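Local coordinates for protein-tyrosine-phosphatase PTP1 (Arabidopsis thaliana, PDB 6KRW), which removes phosphate from phosphotyrosine in proteins, dephosphorylating the MAP kinase MPK6 and, together with MKP1, moderating plant defence responses, at residues Ser45-Asn50 with Asp67-Asp72; Ser51-Asn56 with Lys87-Ala92; Ile76-Cys81 with Val124-Cys129; Ser104-Thr109 with Gly231-His236. All blocks are in the same frame, centred on the assembly; numbering follows the deposited sequence.

Contact 1. Residues Ser45-Asn50 with Asp67-Asp72; sequences SELLLN and DVVPFD
Phe71 sets the CD1-CE1 side of its ring against Asn50 and Leu47, and its side chain can be followed outward. CB lies 3.9 Å from Asn50 O. CD1 meets Asn50 OD1 at 3.4 Å, and that oxygen sits at the ring edge, near its plane. CE1, one atom further, is 4.0 Å from Leu47 CD2 and also borders the Asn50 amide, whose plane is turned 73° from the ring. Asn50 carries its CG between the backbone N and the carbonyl carbon (chi1 65°), which brings the amide across to the CD1-CE1 side of the ring. The leucine forks: while CD2 serves Phe71, CD1 approaches Asp67 O at 3.7 Å, and both methyls touch Val69 CG2. One direct hydrogen bond joins the segments, Asp72 N to Asn50 O (2.8 Å, 165° at the hydrogen), in the carbonyl plane. A water adds a second link by donating to Asp72 OD2 and, at longer range, to Leu49 O; the same carboxylate bonds Thr52 OG1 and the N-H of Val53. With an alanine at Asn50, a gap would probably open beside CD1 and CE1, leaving Phe71 freer to turn. Helix 47-50 is thus joined to a loop that, as in related phosphatases, probably helps recognise phosphotyrosine; apolar contacts hold the loop's flank, while its far end is fixed through polar backbone groups and the Asp72 carboxylate.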
loop_
_atom_site.group_PDB
_atom_site.type_symbol
_atom_site.label_atom_id
_atom_site.label_comp_id
_atom_site.label_asym_id
_atom_site.label_seq_id
_atom_site.Cartn_x
_atom_site.Cartn_y
_atom_site.Cartn_z
ATOM N N SER A 45 -8.550 -16.302 -15.703
ATOM C CA SER A 45 -8.484 -17.781 -15.578
ATOM C C SER A 45 -7.145 -18.229 -14.998
ATOM O O SER A 45 -7.112 -19.341 -14.402
ATOM C CB SER A 45 -8.748 -18.442 -16.896
ATOM O OG SER A 45 -7.768 -18.065 -17.846
ATOM N N GLU A 46 -6.093 -17.424 -15.126
ATOM C CA GLU A 46 -4.774 -17.800 -14.572
ATOM C C GLU A 46 -4.860 -17.934 -13.059
ATOM O O GLU A 46 -4.065 -18.677 -12.449
ATOM C CB GLU A 46 -3.700 -16.824 -15.018
ATOM C CG GLU A 46 -3.492 -16.810 -16.521
ATOM C CD GLU A 46 -2.398 -15.905 -17.023
ATOM O OE1 GLU A 46 -1.214 -16.174 -16.705
ATOM O OE2 GLU A 46 -2.732 -14.902 -17.712
ATOM N N LEU A 47 -5.751 -17.167 -12.413
ATOM C CA LEU A 47 -5.875 -17.211 -10.940
ATOM C C LEU A 47 -6.293 -18.603 -10.469
ATOM O O LEU A 47 -5.971 -18.963 -9.333
ATOM C CB LEU A 47 -6.904 -16.159 -10.489
ATOM C CG LEU A 47 -6.521 -14.728 -10.812
ATOM C CD1 LEU A 47 -7.688 -13.827 -10.484
ATOM C CD2 LEU A 47 -5.284 -14.299 -10.058
ATOM N N LEU A 48 -6.977 -19.395 -11.306
ATOM C CA LEU A 48 -7.407 -20.734 -10.846
ATOM C C LEU A 48 -6.197 -21.657 -10.609
ATOM O O LEU A 48 -6.364 -22.597 -9.844
ATOM C CB LEU A 48 -8.294 -21.379 -11.905
ATOM C CG LEU A 48 -9.578 -20.626 -12.201
ATOM C CD1 LEU A 48 -10.310 -21.328 -13.324
ATOM C CD2 LEU A 48 -10.427 -20.521 -10.945
ATOM N N LEU A 49 -5.055 -21.319 -11.181
ATOM C CA LEU A 49 -3.833 -22.153 -11.019
ATOM C C LEU A 49 -2.798 -21.484 -10.117
ATOM O O LEU A 49 -2.039 -22.190 -9.474
ATOM C CB LEU A 49 -3.272 -22.483 -12.404
ATOM C CG LEU A 49 -4.092 -23.509 -13.183
ATOM C CD1 LEU A 49 -3.849 -23.367 -14.678
ATOM C CD2 LEU A 49 -3.775 -24.926 -12.717
ATOM N N ASN A 50 -2.753 -20.154 -10.077
ATOM C CA ASN A 50 -1.700 -19.474 -9.283
ATOM C C ASN A 50 -2.238 -18.914 -7.962
ATOM O O ASN A 50 -1.405 -18.466 -7.170
ATOM C CB ASN A 50 -0.941 -18.445 -10.115
ATOM C CG ASN A 50 -1.798 -17.278 -10.571
ATOM O OD1 ASN A 50 -2.818 -16.954 -9.941
ATOM N ND2 ASN A 50 -1.403 -16.658 -11.668
ATOM N N ASP A 67 -12.145 -11.423 -8.372
ATOM C CA ASP A 67 -10.999 -11.474 -9.314
ATOM C C ASP A 67 -9.807 -10.692 -8.749
ATOM O O ASP A 67 -8.836 -10.456 -9.500
ATOM C CB ASP A 67 -11.441 -10.942 -10.677
ATOM C CG ASP A 67 -12.000 -9.523 -10.640
ATOM O OD1 ASP A 67 -12.277 -9.017 -9.538
ATOM O OD2 ASP A 67 -12.170 -8.943 -11.719
ATOM N N VAL A 68 -9.849 -10.286 -7.480
ATOM C CA VAL A 68 -8.678 -9.612 -6.864
ATOM C C VAL A 68 -8.289 -10.408 -5.630
ATOM O O VAL A 68 -8.931 -10.316 -4.578
ATOM C CB VAL A 68 -8.925 -8.137 -6.513
ATOM C CG1 VAL A 68 -7.647 -7.534 -5.932
ATOM C CG2 VAL A 68 -9.395 -7.358 -7.731
ATOM N N VAL A 69 -7.302 -11.271 -5.798
ATOM C CA VAL A 69 -6.872 -12.259 -4.796
ATOM C C VAL A 69 -5.354 -12.333 -4.877
ATOM O O VAL A 69 -4.771 -12.041 -5.930
ATOM C CB VAL A 69 -7.486 -13.642 -5.052
ATOM C CG1 VAL A 69 -8.981 -13.641 -4.834
ATOM C CG2 VAL A 69 -7.149 -14.168 -6.438
ATOM N N PRO A 70 -4.700 -12.726 -3.765
ATOM C CA PRO A 70 -3.252 -12.900 -3.766
ATOM C C PRO A 70 -2.850 -14.236 -4.415
ATOM O O PRO A 70 -3.552 -15.218 -4.284
ATOM C CB PRO A 70 -2.879 -12.903 -2.283
ATOM C CG PRO A 70 -4.093 -13.569 -1.640
ATOM C CD PRO A 70 -5.280 -13.021 -2.442
ATOM N N PHE A 71 -1.698 -14.178 -5.056
ATOM C CA PHE A 71 -1.039 -15.415 -5.547
ATOM C C PHE A 71 -0.626 -16.281 -4.377
ATOM O O PHE A 71 -0.176 -15.790 -3.318
ATOM C CB PHE A 71 0.178 -15.016 -6.372
ATOM C CG PHE A 71 -0.109 -14.114 -7.531
ATOM C CD1 PHE A 71 -1.121 -14.408 -8.441
ATOM C CD2 PHE A 71 0.658 -12.988 -7.769
ATOM C CE1 PHE A 71 -1.369 -13.573 -9.520
ATOM C CE2 PHE A 71 0.407 -12.141 -8.837
ATOM C CZ PHE A 71 -0.606 -12.435 -9.709
ATOM N N ASP A 72 -0.683 -17.594 -4.567
ATOM C CA ASP A 72 -0.172 -18.529 -3.544
ATOM C C ASP A 72 1.285 -18.225 -3.203
ATOM O O ASP A 72 1.661 -18.371 -2.021
ATOM C CB ASP A 72 -0.293 -19.971 -4.028
ATOM C CG ASP A 72 -1.712 -20.463 -4.213
ATOM O OD1 ASP A 72 -2.609 -19.998 -3.491
ATOM O OD2 ASP A 72 -1.948 -21.357 -5.049
HETATM O O HOH W 1 -0.185 -22.337 -6.769
#

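Contact 2. Residues Ser51-Asn56 with Lys87-Ala92; sequences STVAMN and KGYVNA
Residues 87-92, KGYVNA, lie in this enzyme's version of a signature stretch of classical tyrosine phosphatase domains, and here the short strand 89-90 is packed by the weakly bonded helix 52-55. Val53 and Ala54 form the helix side of the contact and Tyr89 its centre on the other. CG of Tyr89 is placed anti to the backbone N (chi1 179°), which lays the ring across the helix, from Val53 to Ala54. Its CB and CD1 lie against Val53 CG1, the latter at 3.9 Å, and the two side chains slide past each other in opposite directions. Further out, CE1 reaches Ala54 CB at 3.5 Å, and the phenol oxygen OH is 3.3 Å from the same methyl carbon. So small a residue lets the ring come close to the helix backbone: CE1 is also 3.5 Å from Ala54 CA. The hydroxyl is not stranded in this buried setting, because it bonds Asn63 OD1; Asn63 also donates through ND2 to Ala54 O and accepts from Asn91 ND2, linking helix, tyrosine and the inverse gamma turn centred on Asn91. At the exposed margin the aliphatic part of Lys87 crosses Val53 obliquely, its CB 4.0 Å from CG1. The chain runs extended from CB to CE and bends at its last torsion (chi4 80°), bringing NZ to 3.8 Å from Asn56 ND2, while CD lies 4.0 Å from Val53 CG2.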
loop_
_atom_site.group_PDB
_atom_site.type_symbol
_atom_site.label_atom_id
_atom_site.label_comp_id
_atom_site.label_asym_id
_atom_site.label_seq_id
_atom_site.Cartn_x
_atom_site.Cartn_y
_atom_site.Cartn_z
ATOM N N SER A 51 -3.548 -18.980 -7.725
ATOM C CA SER A 51 -4.151 -18.413 -6.494
ATOM C C SER A 51 -5.136 -19.423 -5.926
ATOM O O SER A 51 -6.264 -19.098 -5.611
ATOM C CB SER A 51 -4.777 -17.052 -6.780
ATOM O OG SER A 51 -3.877 -16.181 -7.394
ATOM N N THR A 52 -4.712 -20.673 -5.792
ATOM C CA THR A 52 -5.624 -21.767 -5.401
ATOM C C THR A 52 -6.197 -21.548 -4.000
ATOM O O THR A 52 -7.354 -21.922 -3.769
ATOM C CB THR A 52 -4.920 -23.126 -5.500
ATOM O OG1 THR A 52 -3.852 -23.219 -4.566
ATOM C CG2 THR A 52 -4.355 -23.339 -6.885
ATOM N N VAL A 53 -5.411 -21.027 -3.069
ATOM C CA VAL A 53 -5.924 -20.924 -1.679
ATOM C C VAL A 53 -7.037 -19.858 -1.646
ATOM O O VAL A 53 -8.068 -20.109 -1.025
ATOM C CB VAL A 53 -4.794 -20.628 -0.678
ATOM C CG1 VAL A 53 -5.352 -20.473 0.722
ATOM C CG2 VAL A 53 -3.773 -21.749 -0.728
ATOM N N ALA A 54 -6.813 -18.737 -2.316
ATOM C CA ALA A 54 -7.803 -17.640 -2.375
ATOM C C ALA A 54 -9.098 -18.123 -3.022
ATOM O O ALA A 54 -10.178 -17.560 -2.660
ATOM C CB ALA A 54 -7.246 -16.466 -3.147
ATOM N N MET A 55 -8.995 -19.027 -4.000
ATOM C CA MET A 55 -10.161 -19.475 -4.812
ATOM C C MET A 55 -10.846 -20.674 -4.134
ATOM O O MET A 55 -11.879 -21.090 -4.632
ATOM C CB MET A 55 -9.761 -19.822 -6.255
ATOM C CG MET A 55 -9.227 -18.645 -7.069
ATOM S SD MET A 55 -10.343 -17.253 -7.123
ATOM C CE MET A 55 -9.366 -16.052 -8.009
ATOM N N ASN A 56 -10.306 -21.164 -3.012
ATOM C CA ASN A 56 -10.886 -22.287 -2.232
ATOM C C ASN A 56 -12.311 -21.946 -1.815
ATOM O O ASN A 56 -12.522 -20.795 -1.387
ATOM C CB ASN A 56 -10.128 -22.510 -0.922
ATOM C CG ASN A 56 -9.407 -23.824 -0.882
ATOM O OD1 ASN A 56 -9.802 -24.750 -1.577
ATOM N ND2 ASN A 56 -8.371 -23.905 -0.061
ATOM N N LYS A 87 -5.902 -22.667 5.516
ATOM C CA LYS A 87 -4.464 -22.475 5.198
ATOM C C LYS A 87 -4.038 -21.036 5.535
ATOM O O LYS A 87 -3.240 -20.452 4.796
ATOM C CB LYS A 87 -4.172 -22.852 3.743
ATOM C CG LYS A 87 -4.539 -24.288 3.361
ATOM C CD LYS A 87 -4.140 -24.653 1.950
ATOM C CE LYS A 87 -4.400 -26.106 1.615
ATOM N NZ LYS A 87 -5.820 -26.345 1.284
ATOM N N GLY A 88 -4.586 -20.482 6.625
ATOM C CA GLY A 88 -4.094 -19.183 7.097
ATOM C C GLY A 88 -4.489 -18.020 6.203
ATOM O O GLY A 88 -3.788 -17.001 6.222
ATOM N N TYR A 89 -5.564 -18.162 5.445
ATOM C CA TYR A 89 -5.818 -17.251 4.312
ATOM C C TYR A 89 -6.279 -15.856 4.781
ATOM O O TYR A 89 -7.225 -15.707 5.556
ATOM C CB TYR A 89 -6.869 -17.833 3.368
ATOM C CG TYR A 89 -7.134 -16.898 2.234
ATOM C CD1 TYR A 89 -6.199 -16.713 1.238
ATOM C CD2 TYR A 89 -8.275 -16.099 2.208
ATOM C CE1 TYR A 89 -6.395 -15.803 0.217
ATOM C CE2 TYR A 89 -8.486 -15.180 1.196
ATOM C CZ TYR A 89 -7.539 -15.011 0.204
ATOM O OH TYR A 89 -7.687 -14.120 -0.806
ATOM N N VAL A 90 -5.614 -14.866 4.237
ATOM C CA VAL A 90 -6.070 -13.460 4.229
ATOM C C VAL A 90 -5.785 -12.895 2.843
ATOM O O VAL A 90 -4.781 -13.279 2.202
ATOM C CB VAL A 90 -5.412 -12.683 5.371
ATOM C CG1 VAL A 90 -3.922 -12.745 5.355
ATOM C CG2 VAL A 90 -5.867 -11.225 5.381
ATOM N N ASN A 91 -6.649 -12.024 2.345
ATOM C CA ASN A 91 -6.463 -11.399 1.021
ATOM C C ASN A 91 -5.391 -10.330 1.158
ATOM O O ASN A 91 -5.715 -9.151 1.393
ATOM C CB ASN A 91 -7.777 -10.931 0.436
ATOM C CG ASN A 91 -7.637 -10.554 -1.017
ATOM O OD1 ASN A 91 -6.655 -9.922 -1.415
ATOM N ND2 ASN A 91 -8.636 -10.918 -1.811
ATOM N N ALA A 92 -4.130 -10.719 1.049
ATOM C CA ALA A 92 -3.003 -9.824 1.345
ATOM C C ALA A 92 -1.769 -10.385 0.654
ATOM O O ALA A 92 -1.595 -11.644 0.675
ATOM C CB ALA A 92 -2.763 -9.713 2.829
#

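Contact 3. Residues Ile76-Cys81 with Val124-Cys129; sequences IVLNPC and VIQQHC
The flat amide of Gln126 meets the 76-81 chain on both faces and at its polar edge. Over one face lie Pro80 CD, 3.6 Å from NE2, and Asn79 O; over the opposite one Leu78 CD2 stands 4.0 Å from OE1. The residue belongs to the last turn of helix 117-126, which ends in a Schellman motif with His128 at positive phi. Beyond CG its chain is extended (chi2 -171°), carrying the amide out to the loop after strand 75-77. There it bonds two backbone groups flanking the cis peptide before Pro80. Gln126 OE1 accepts from Asn79 N at 2.9 Å, nearly straight at 169°, with the donor tilted somewhat from the carbonyl plane. Gln126 NE2 donates to Pro80 O at 3.0 Å, on a lone pair and almost within the plane of the amide itself. The same nitrogen also bonds Glu122 OE2, one helical turn earlier, so the flip of the amide is well determined. A leucine in its place would probably leave the Asn79 N-H and the Pro80 carbonyl without their mates and the loop less firmly tied to the helix end. Gln127 reaches the strand mainly through water 2, which accepts from its NE2 and donates to both Val77 O and Gln126 OE1, the latter at 2.8 Å. Beside this water site, Ile76 CG2 packs 3.9 Å from Gln127 NE2.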
loop_
_atom_site.group_PDB
_atom_site.type_symbol
_atom_site.label_atom_id
_atom_site.label_comp_id
_atom_site.label_asym_id
_atom_site.label_seq_id
_atom_site.Cartn_x
_atom_site.Cartn_y
_atom_site.Cartn_z
ATOM N N ILE A 76 0.166 -13.463 2.244
ATOM C CA ILE A 76 0.464 -13.434 3.682
ATOM C C ILE A 76 -0.362 -14.500 4.389
ATOM O O ILE A 76 -1.573 -14.564 4.211
ATOM C CB ILE A 76 0.163 -12.037 4.269
ATOM C CG1 ILE A 76 0.899 -10.938 3.504
ATOM C CG2 ILE A 76 0.480 -12.008 5.759
ATOM C CD1 ILE A 76 2.425 -11.040 3.518
ATOM N N VAL A 77 0.311 -15.352 5.158
ATOM C CA VAL A 77 -0.343 -16.471 5.849
ATOM C C VAL A 77 -0.477 -16.131 7.333
ATOM O O VAL A 77 0.515 -15.778 7.976
ATOM C CB VAL A 77 0.493 -17.745 5.642
ATOM C CG1 VAL A 77 -0.141 -18.917 6.342
ATOM C CG2 VAL A 77 0.738 -18.029 4.174
ATOM N N LEU A 78 -1.663 -16.339 7.863
ATOM C CA LEU A 78 -1.881 -16.300 9.331
ATOM C C LEU A 78 -1.302 -17.593 9.912
ATOM O O LEU A 78 -1.745 -18.683 9.508
ATOM C CB LEU A 78 -3.362 -16.156 9.654
ATOM C CG LEU A 78 -4.000 -14.843 9.203
ATOM C CD1 LEU A 78 -5.483 -14.894 9.461
ATOM C CD2 LEU A 78 -3.354 -13.633 9.869
ATOM N N ASN A 79 -0.375 -17.464 10.843
ATOM C CA ASN A 79 0.314 -18.615 11.474
ATOM C C ASN A 79 0.738 -18.151 12.854
ATOM O O ASN A 79 1.710 -17.408 12.965
ATOM C CB ASN A 79 1.505 -19.084 10.634
ATOM C CG ASN A 79 2.137 -20.343 11.183
ATOM O OD1 ASN A 79 1.730 -20.812 12.243
ATOM N ND2 ASN A 79 3.114 -20.896 10.467
ATOM N N PRO A 80 0.041 -18.561 13.931
ATOM C CA PRO A 80 -1.037 -19.557 13.896
ATOM C C PRO A 80 -2.366 -19.060 13.317
ATOM O O PRO A 80 -2.578 -17.864 13.209
ATOM C CB PRO A 80 -1.240 -19.905 15.384
ATOM C CG PRO A 80 -0.844 -18.641 16.107
ATOM C CD PRO A 80 0.299 -18.073 15.289
ATOM N N CYS A 81 -3.242 -19.990 12.957
ATOM C CA CYS A 81 -4.577 -19.676 12.398
ATOM C C CYS A 81 -5.600 -20.632 12.998
ATOM O O CYS A 81 -5.257 -21.792 13.233
ATOM C CB CYS A 81 -4.577 -19.790 10.884
ATOM S SG CYS A 81 -6.201 -19.484 10.157
ATOM N N VAL A 124 -1.718 -7.889 11.341
ATOM C CA VAL A 124 -0.942 -6.706 11.817
ATOM C C VAL A 124 -0.028 -7.134 12.967
ATOM O O VAL A 124 1.155 -6.749 12.981
ATOM C CB VAL A 124 -1.892 -5.579 12.259
ATOM C CG1 VAL A 124 -1.138 -4.478 12.974
ATOM C CG2 VAL A 124 -2.688 -5.037 11.092
ATOM N N ILE A 125 -0.572 -7.871 13.929
ATOM C CA ILE A 125 0.235 -8.296 15.105
ATOM C C ILE A 125 1.309 -9.287 14.655
ATOM O O ILE A 125 2.485 -9.095 15.019
ATOM C CB ILE A 125 -0.678 -8.879 16.191
ATOM C CG1 ILE A 125 -1.638 -7.804 16.706
ATOM C CG2 ILE A 125 0.154 -9.496 17.306
ATOM C CD1 ILE A 125 -2.706 -8.346 17.640
ATOM N N GLN A 126 0.926 -10.317 13.896
ATOM C CA GLN A 126 1.874 -11.397 13.526
ATOM C C GLN A 126 3.019 -10.842 12.679
ATOM O O GLN A 126 4.150 -11.305 12.850
ATOM C CB GLN A 126 1.134 -12.498 12.775
ATOM C CG GLN A 126 0.213 -13.336 13.661
ATOM C CD GLN A 126 -0.330 -14.546 12.941
ATOM O OE1 GLN A 126 0.013 -14.796 11.780
ATOM N NE2 GLN A 126 -1.180 -15.293 13.629
ATOM N N GLN A 127 2.740 -9.867 11.815
ATOM C CA GLN A 127 3.765 -9.274 10.917
ATOM C C GLN A 127 4.387 -8.018 11.548
ATOM O O GLN A 127 5.279 -7.434 10.944
ATOM C CB GLN A 127 3.116 -8.954 9.578
ATOM C CG GLN A 127 2.567 -10.171 8.833
ATOM C CD GLN A 127 3.616 -11.221 8.580
ATOM O OE1 GLN A 127 4.787 -10.896 8.391
ATOM N NE2 GLN A 127 3.186 -12.483 8.590
ATOM N N HIS A 128 3.948 -7.636 12.746
ATOM C CA HIS A 128 4.406 -6.412 13.484
ATOM C C HIS A 128 4.493 -5.204 12.537
ATOM O O HIS A 128 5.536 -4.517 12.478
ATOM C CB HIS A 128 5.706 -6.675 14.261
ATOM C CG HIS A 128 6.846 -7.223 13.474
ATOM N ND1 HIS A 128 7.663 -6.418 12.716
ATOM C CD2 HIS A 128 7.271 -8.490 13.272
ATOM C CE1 HIS A 128 8.553 -7.167 12.078
ATOM N NE2 HIS A 128 8.352 -8.433 12.428
ATOM N N CYS A 129 3.403 -4.941 11.825
ATOM C CA CYS A 129 3.344 -3.822 10.849
ATOM C C CYS A 129 3.281 -2.507 11.605
ATOM O O CYS A 129 2.377 -2.343 12.396
ATOM C CB CYS A 129 2.116 -3.930 9.960
ATOM S SG CYS A 129 2.109 -5.459 8.988
HETATM O O HOH W 2 0.549 -13.312 9.447
#

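Contact 4. Residues Ser104-Thr109 with Gly231-His236; sequences SQFIAT and GPIIVH
Backbone hydrogen bonds come first in the pairing of strands 106-109 and 233-236. Ile107 supplies both its polar groups to this neighbour: its N donates to Ile233 O at 2.9 Å, and its O accepts from Val235 N, also at 2.9 Å and nearly straight at 172°. Flanking these, Ile233 N reaches Gln105 O, and Thr109 N gives a longer bond of 3.2 Å to Val235 O. One residue alternately bonding to two on the partner is the parallel pattern, and the short strand axes diverge by only 25°. CA-H...O contacts fill in between, the shortest from Phe106 CA to Ile233 O at 3.1 Å. Before the strands begin, water 3 accepts from Gln105 N and sits 2.9 Å from Gly231 O.

The pair lies within the mixed central sheet of the phosphatase fold; strand 233-236 ends at the histidine that opens the HCX5R signature, and the next residue is the nucleophile Cys237.

Apolar contacts divide between the faces. On the side of helix 242-259, Phe106 CD2 lies 3.9 Å from Val235 CG2, the two side chains pointing the same way. On the other, Ile107 CG1 runs alongside Pro232 CB at 3.8 Å, and Thr109 CG2 meets Ile234 CG2 at 3.9 Å. Thr109 holds OG1 anti to the backbone N (chi1 -173°), which turns CG2 to Ile234 and His236 CB while OG1 bonds Asn91 O.

Among buried polar groups, His236 NE2 bonds Tyr150 OH, whereas Thr109 O has no hydrogen-bonding partner.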
loop_
_atom_site.group_PDB
_atom_site.type_symbol
_atom_site.label_atom_id
_atom_site.label_comp_id
_atom_site.label_asym_id
_atom_site.label_seq_id
_atom_site.Cartn_x
_atom_site.Cartn_y
_atom_site.Cartn_z
ATOM N N SER A 104 11.460 -0.004 2.023
ATOM C CA SER A 104 10.285 -0.603 2.684
ATOM C C SER A 104 9.745 -1.773 1.858
ATOM O O SER A 104 9.753 -1.714 0.605
ATOM C CB SER A 104 9.175 0.386 2.872
ATOM O OG SER A 104 9.641 1.577 3.529
ATOM N N GLN A 105 9.200 -2.740 2.574
ATOM C CA GLN A 105 8.325 -3.748 1.972
ATOM C C GLN A 105 6.894 -3.409 2.378
ATOM O O GLN A 105 6.686 -2.740 3.448
ATOM C CB GLN A 105 8.761 -5.152 2.377
ATOM C CG GLN A 105 8.553 -5.505 3.820
ATOM C CD GLN A 105 9.171 -6.830 4.200
ATOM O OE1 GLN A 105 9.345 -7.733 3.350
ATOM N NE2 GLN A 105 9.469 -6.971 5.489
ATOM N N PHE A 106 5.959 -3.811 1.559
ATOM C CA PHE A 106 4.529 -3.545 1.792
ATOM C C PHE A 106 3.741 -4.827 1.891
ATOM O O PHE A 106 4.081 -5.851 1.281
ATOM C CB PHE A 106 3.915 -2.681 0.697
ATOM C CG PHE A 106 4.767 -1.525 0.273
ATOM C CD1 PHE A 106 5.677 -1.642 -0.759
ATOM C CD2 PHE A 106 4.641 -0.286 0.892
ATOM C CE1 PHE A 106 6.468 -0.586 -1.159
ATOM C CE2 PHE A 106 5.411 0.788 0.477
ATOM C CZ PHE A 106 6.327 0.650 -0.545
ATOM N N ILE A 107 2.643 -4.771 2.601
ATOM C CA ILE A 107 1.518 -5.706 2.475
ATOM C C ILE A 107 0.381 -4.999 1.770
ATOM O O ILE A 107 -0.206 -4.058 2.365
ATOM C CB ILE A 107 1.117 -6.345 3.797
ATOM C CG1 ILE A 107 2.237 -7.244 4.321
ATOM C CG2 ILE A 107 -0.174 -7.112 3.644
ATOM C CD1 ILE A 107 1.984 -7.759 5.718
ATOM N N ALA A 108 0.114 -5.365 0.534
ATOM C CA ALA A 108 -1.022 -4.827 -0.236
ATOM C C ALA A 108 -2.218 -5.689 0.064
ATOM O O ALA A 108 -2.144 -6.916 -0.126
ATOM C CB ALA A 108 -0.710 -4.766 -1.702
ATOM N N THR A 109 -3.296 -5.094 0.580
ATOM C CA THR A 109 -4.441 -5.900 1.023
ATOM C C THR A 109 -5.747 -5.174 0.688
ATOM O O THR A 109 -5.709 -3.983 0.373
ATOM C CB THR A 109 -4.279 -6.247 2.507
ATOM O OG1 THR A 109 -5.293 -7.158 2.892
ATOM C CG2 THR A 109 -4.346 -5.023 3.395
ATOM N N GLY A 231 9.088 -3.419 10.048
ATOM C CA GLY A 231 8.103 -4.371 9.520
ATOM C C GLY A 231 7.455 -3.834 8.259
ATOM O O GLY A 231 7.707 -2.704 7.848
ATOM N N PRO A 232 6.647 -4.664 7.574
ATOM C CA PRO A 232 5.969 -4.239 6.363
ATOM C C PRO A 232 4.988 -3.089 6.633
ATOM O O PRO A 232 4.362 -3.045 7.661
ATOM C CB PRO A 232 5.223 -5.490 5.866
ATOM C CG PRO A 232 5.831 -6.641 6.632
ATOM C CD PRO A 232 6.306 -6.041 7.949
ATOM N N ILE A 233 4.886 -2.192 5.664
ATOM C CA ILE A 233 3.845 -1.128 5.649
ATOM C C ILE A 233 2.597 -1.697 4.999
ATOM O O ILE A 233 2.658 -2.110 3.839
ATOM C CB ILE A 233 4.335 0.116 4.901
ATOM C CG1 ILE A 233 5.508 0.755 5.636
ATOM C CG2 ILE A 233 3.194 1.084 4.644
ATOM C CD1 ILE A 233 6.192 1.820 4.850
ATOM N N ILE A 234 1.503 -1.740 5.735
ATOM C CA ILE A 234 0.209 -2.117 5.148
ATOM C C ILE A 234 -0.281 -0.986 4.273
ATOM O O ILE A 234 -0.308 0.146 4.732
ATOM C CB ILE A 234 -0.796 -2.548 6.218
ATOM C CG1 ILE A 234 -0.369 -3.869 6.851
ATOM C CG2 ILE A 234 -2.176 -2.648 5.626
ATOM C CD1 ILE A 234 -1.147 -4.220 8.108
ATOM N N VAL A 235 -0.683 -1.286 3.063
ATOM C CA VAL A 235 -1.331 -0.314 2.154
ATOM C C VAL A 235 -2.608 -0.926 1.656
ATOM O O VAL A 235 -2.577 -2.083 1.176
ATOM C CB VAL A 235 -0.447 0.178 1.009
ATOM C CG1 VAL A 235 -1.130 1.276 0.227
ATOM C CG2 VAL A 235 0.929 0.605 1.468
ATOM N N HIS A 236 -3.732 -0.228 1.810
ATOM C CA HIS A 236 -4.997 -0.798 1.323
ATOM C C HIS A 236 -5.901 0.308 0.796
ATOM O O HIS A 236 -5.810 1.464 1.262
ATOM C CB HIS A 236 -5.690 -1.639 2.385
ATOM C CG HIS A 236 -6.470 -0.873 3.416
ATOM N ND1 HIS A 236 -7.779 -0.552 3.191
ATOM C CD2 HIS A 236 -6.162 -0.526 4.668
ATOM C CE1 HIS A 236 -8.253 0.093 4.278
ATOM N NE2 HIS A 236 -7.261 0.141 5.206
HETATM O O HOH W 3 9.364 -2.439 5.441
#

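Overall arrangement
All four contacts belong to one phosphatase domain. Contacts 1 and 2 adjoin, their centres about 9 Å apart: helices 47-50 and 52-55 are consecutive, and the segments of the two contacts alternate along the chain. Contact 3 follows, about 14 Å from the centre of contact 2, and the two share backbone bonding between strand 75-77 and the 88-92 stretch. Contact 4, nearest the middle of the chain, lies about 12 Å from contact 3, whose helix 117-126 packs on strand 233-236. Asn91 and Ala92 touch strand 106-109, tying contact 2 to contact 4. Helices 47-50 and 52-55 and the loops beside them are thereby connected, step by step, to the central sheet that carries the catalytic loop.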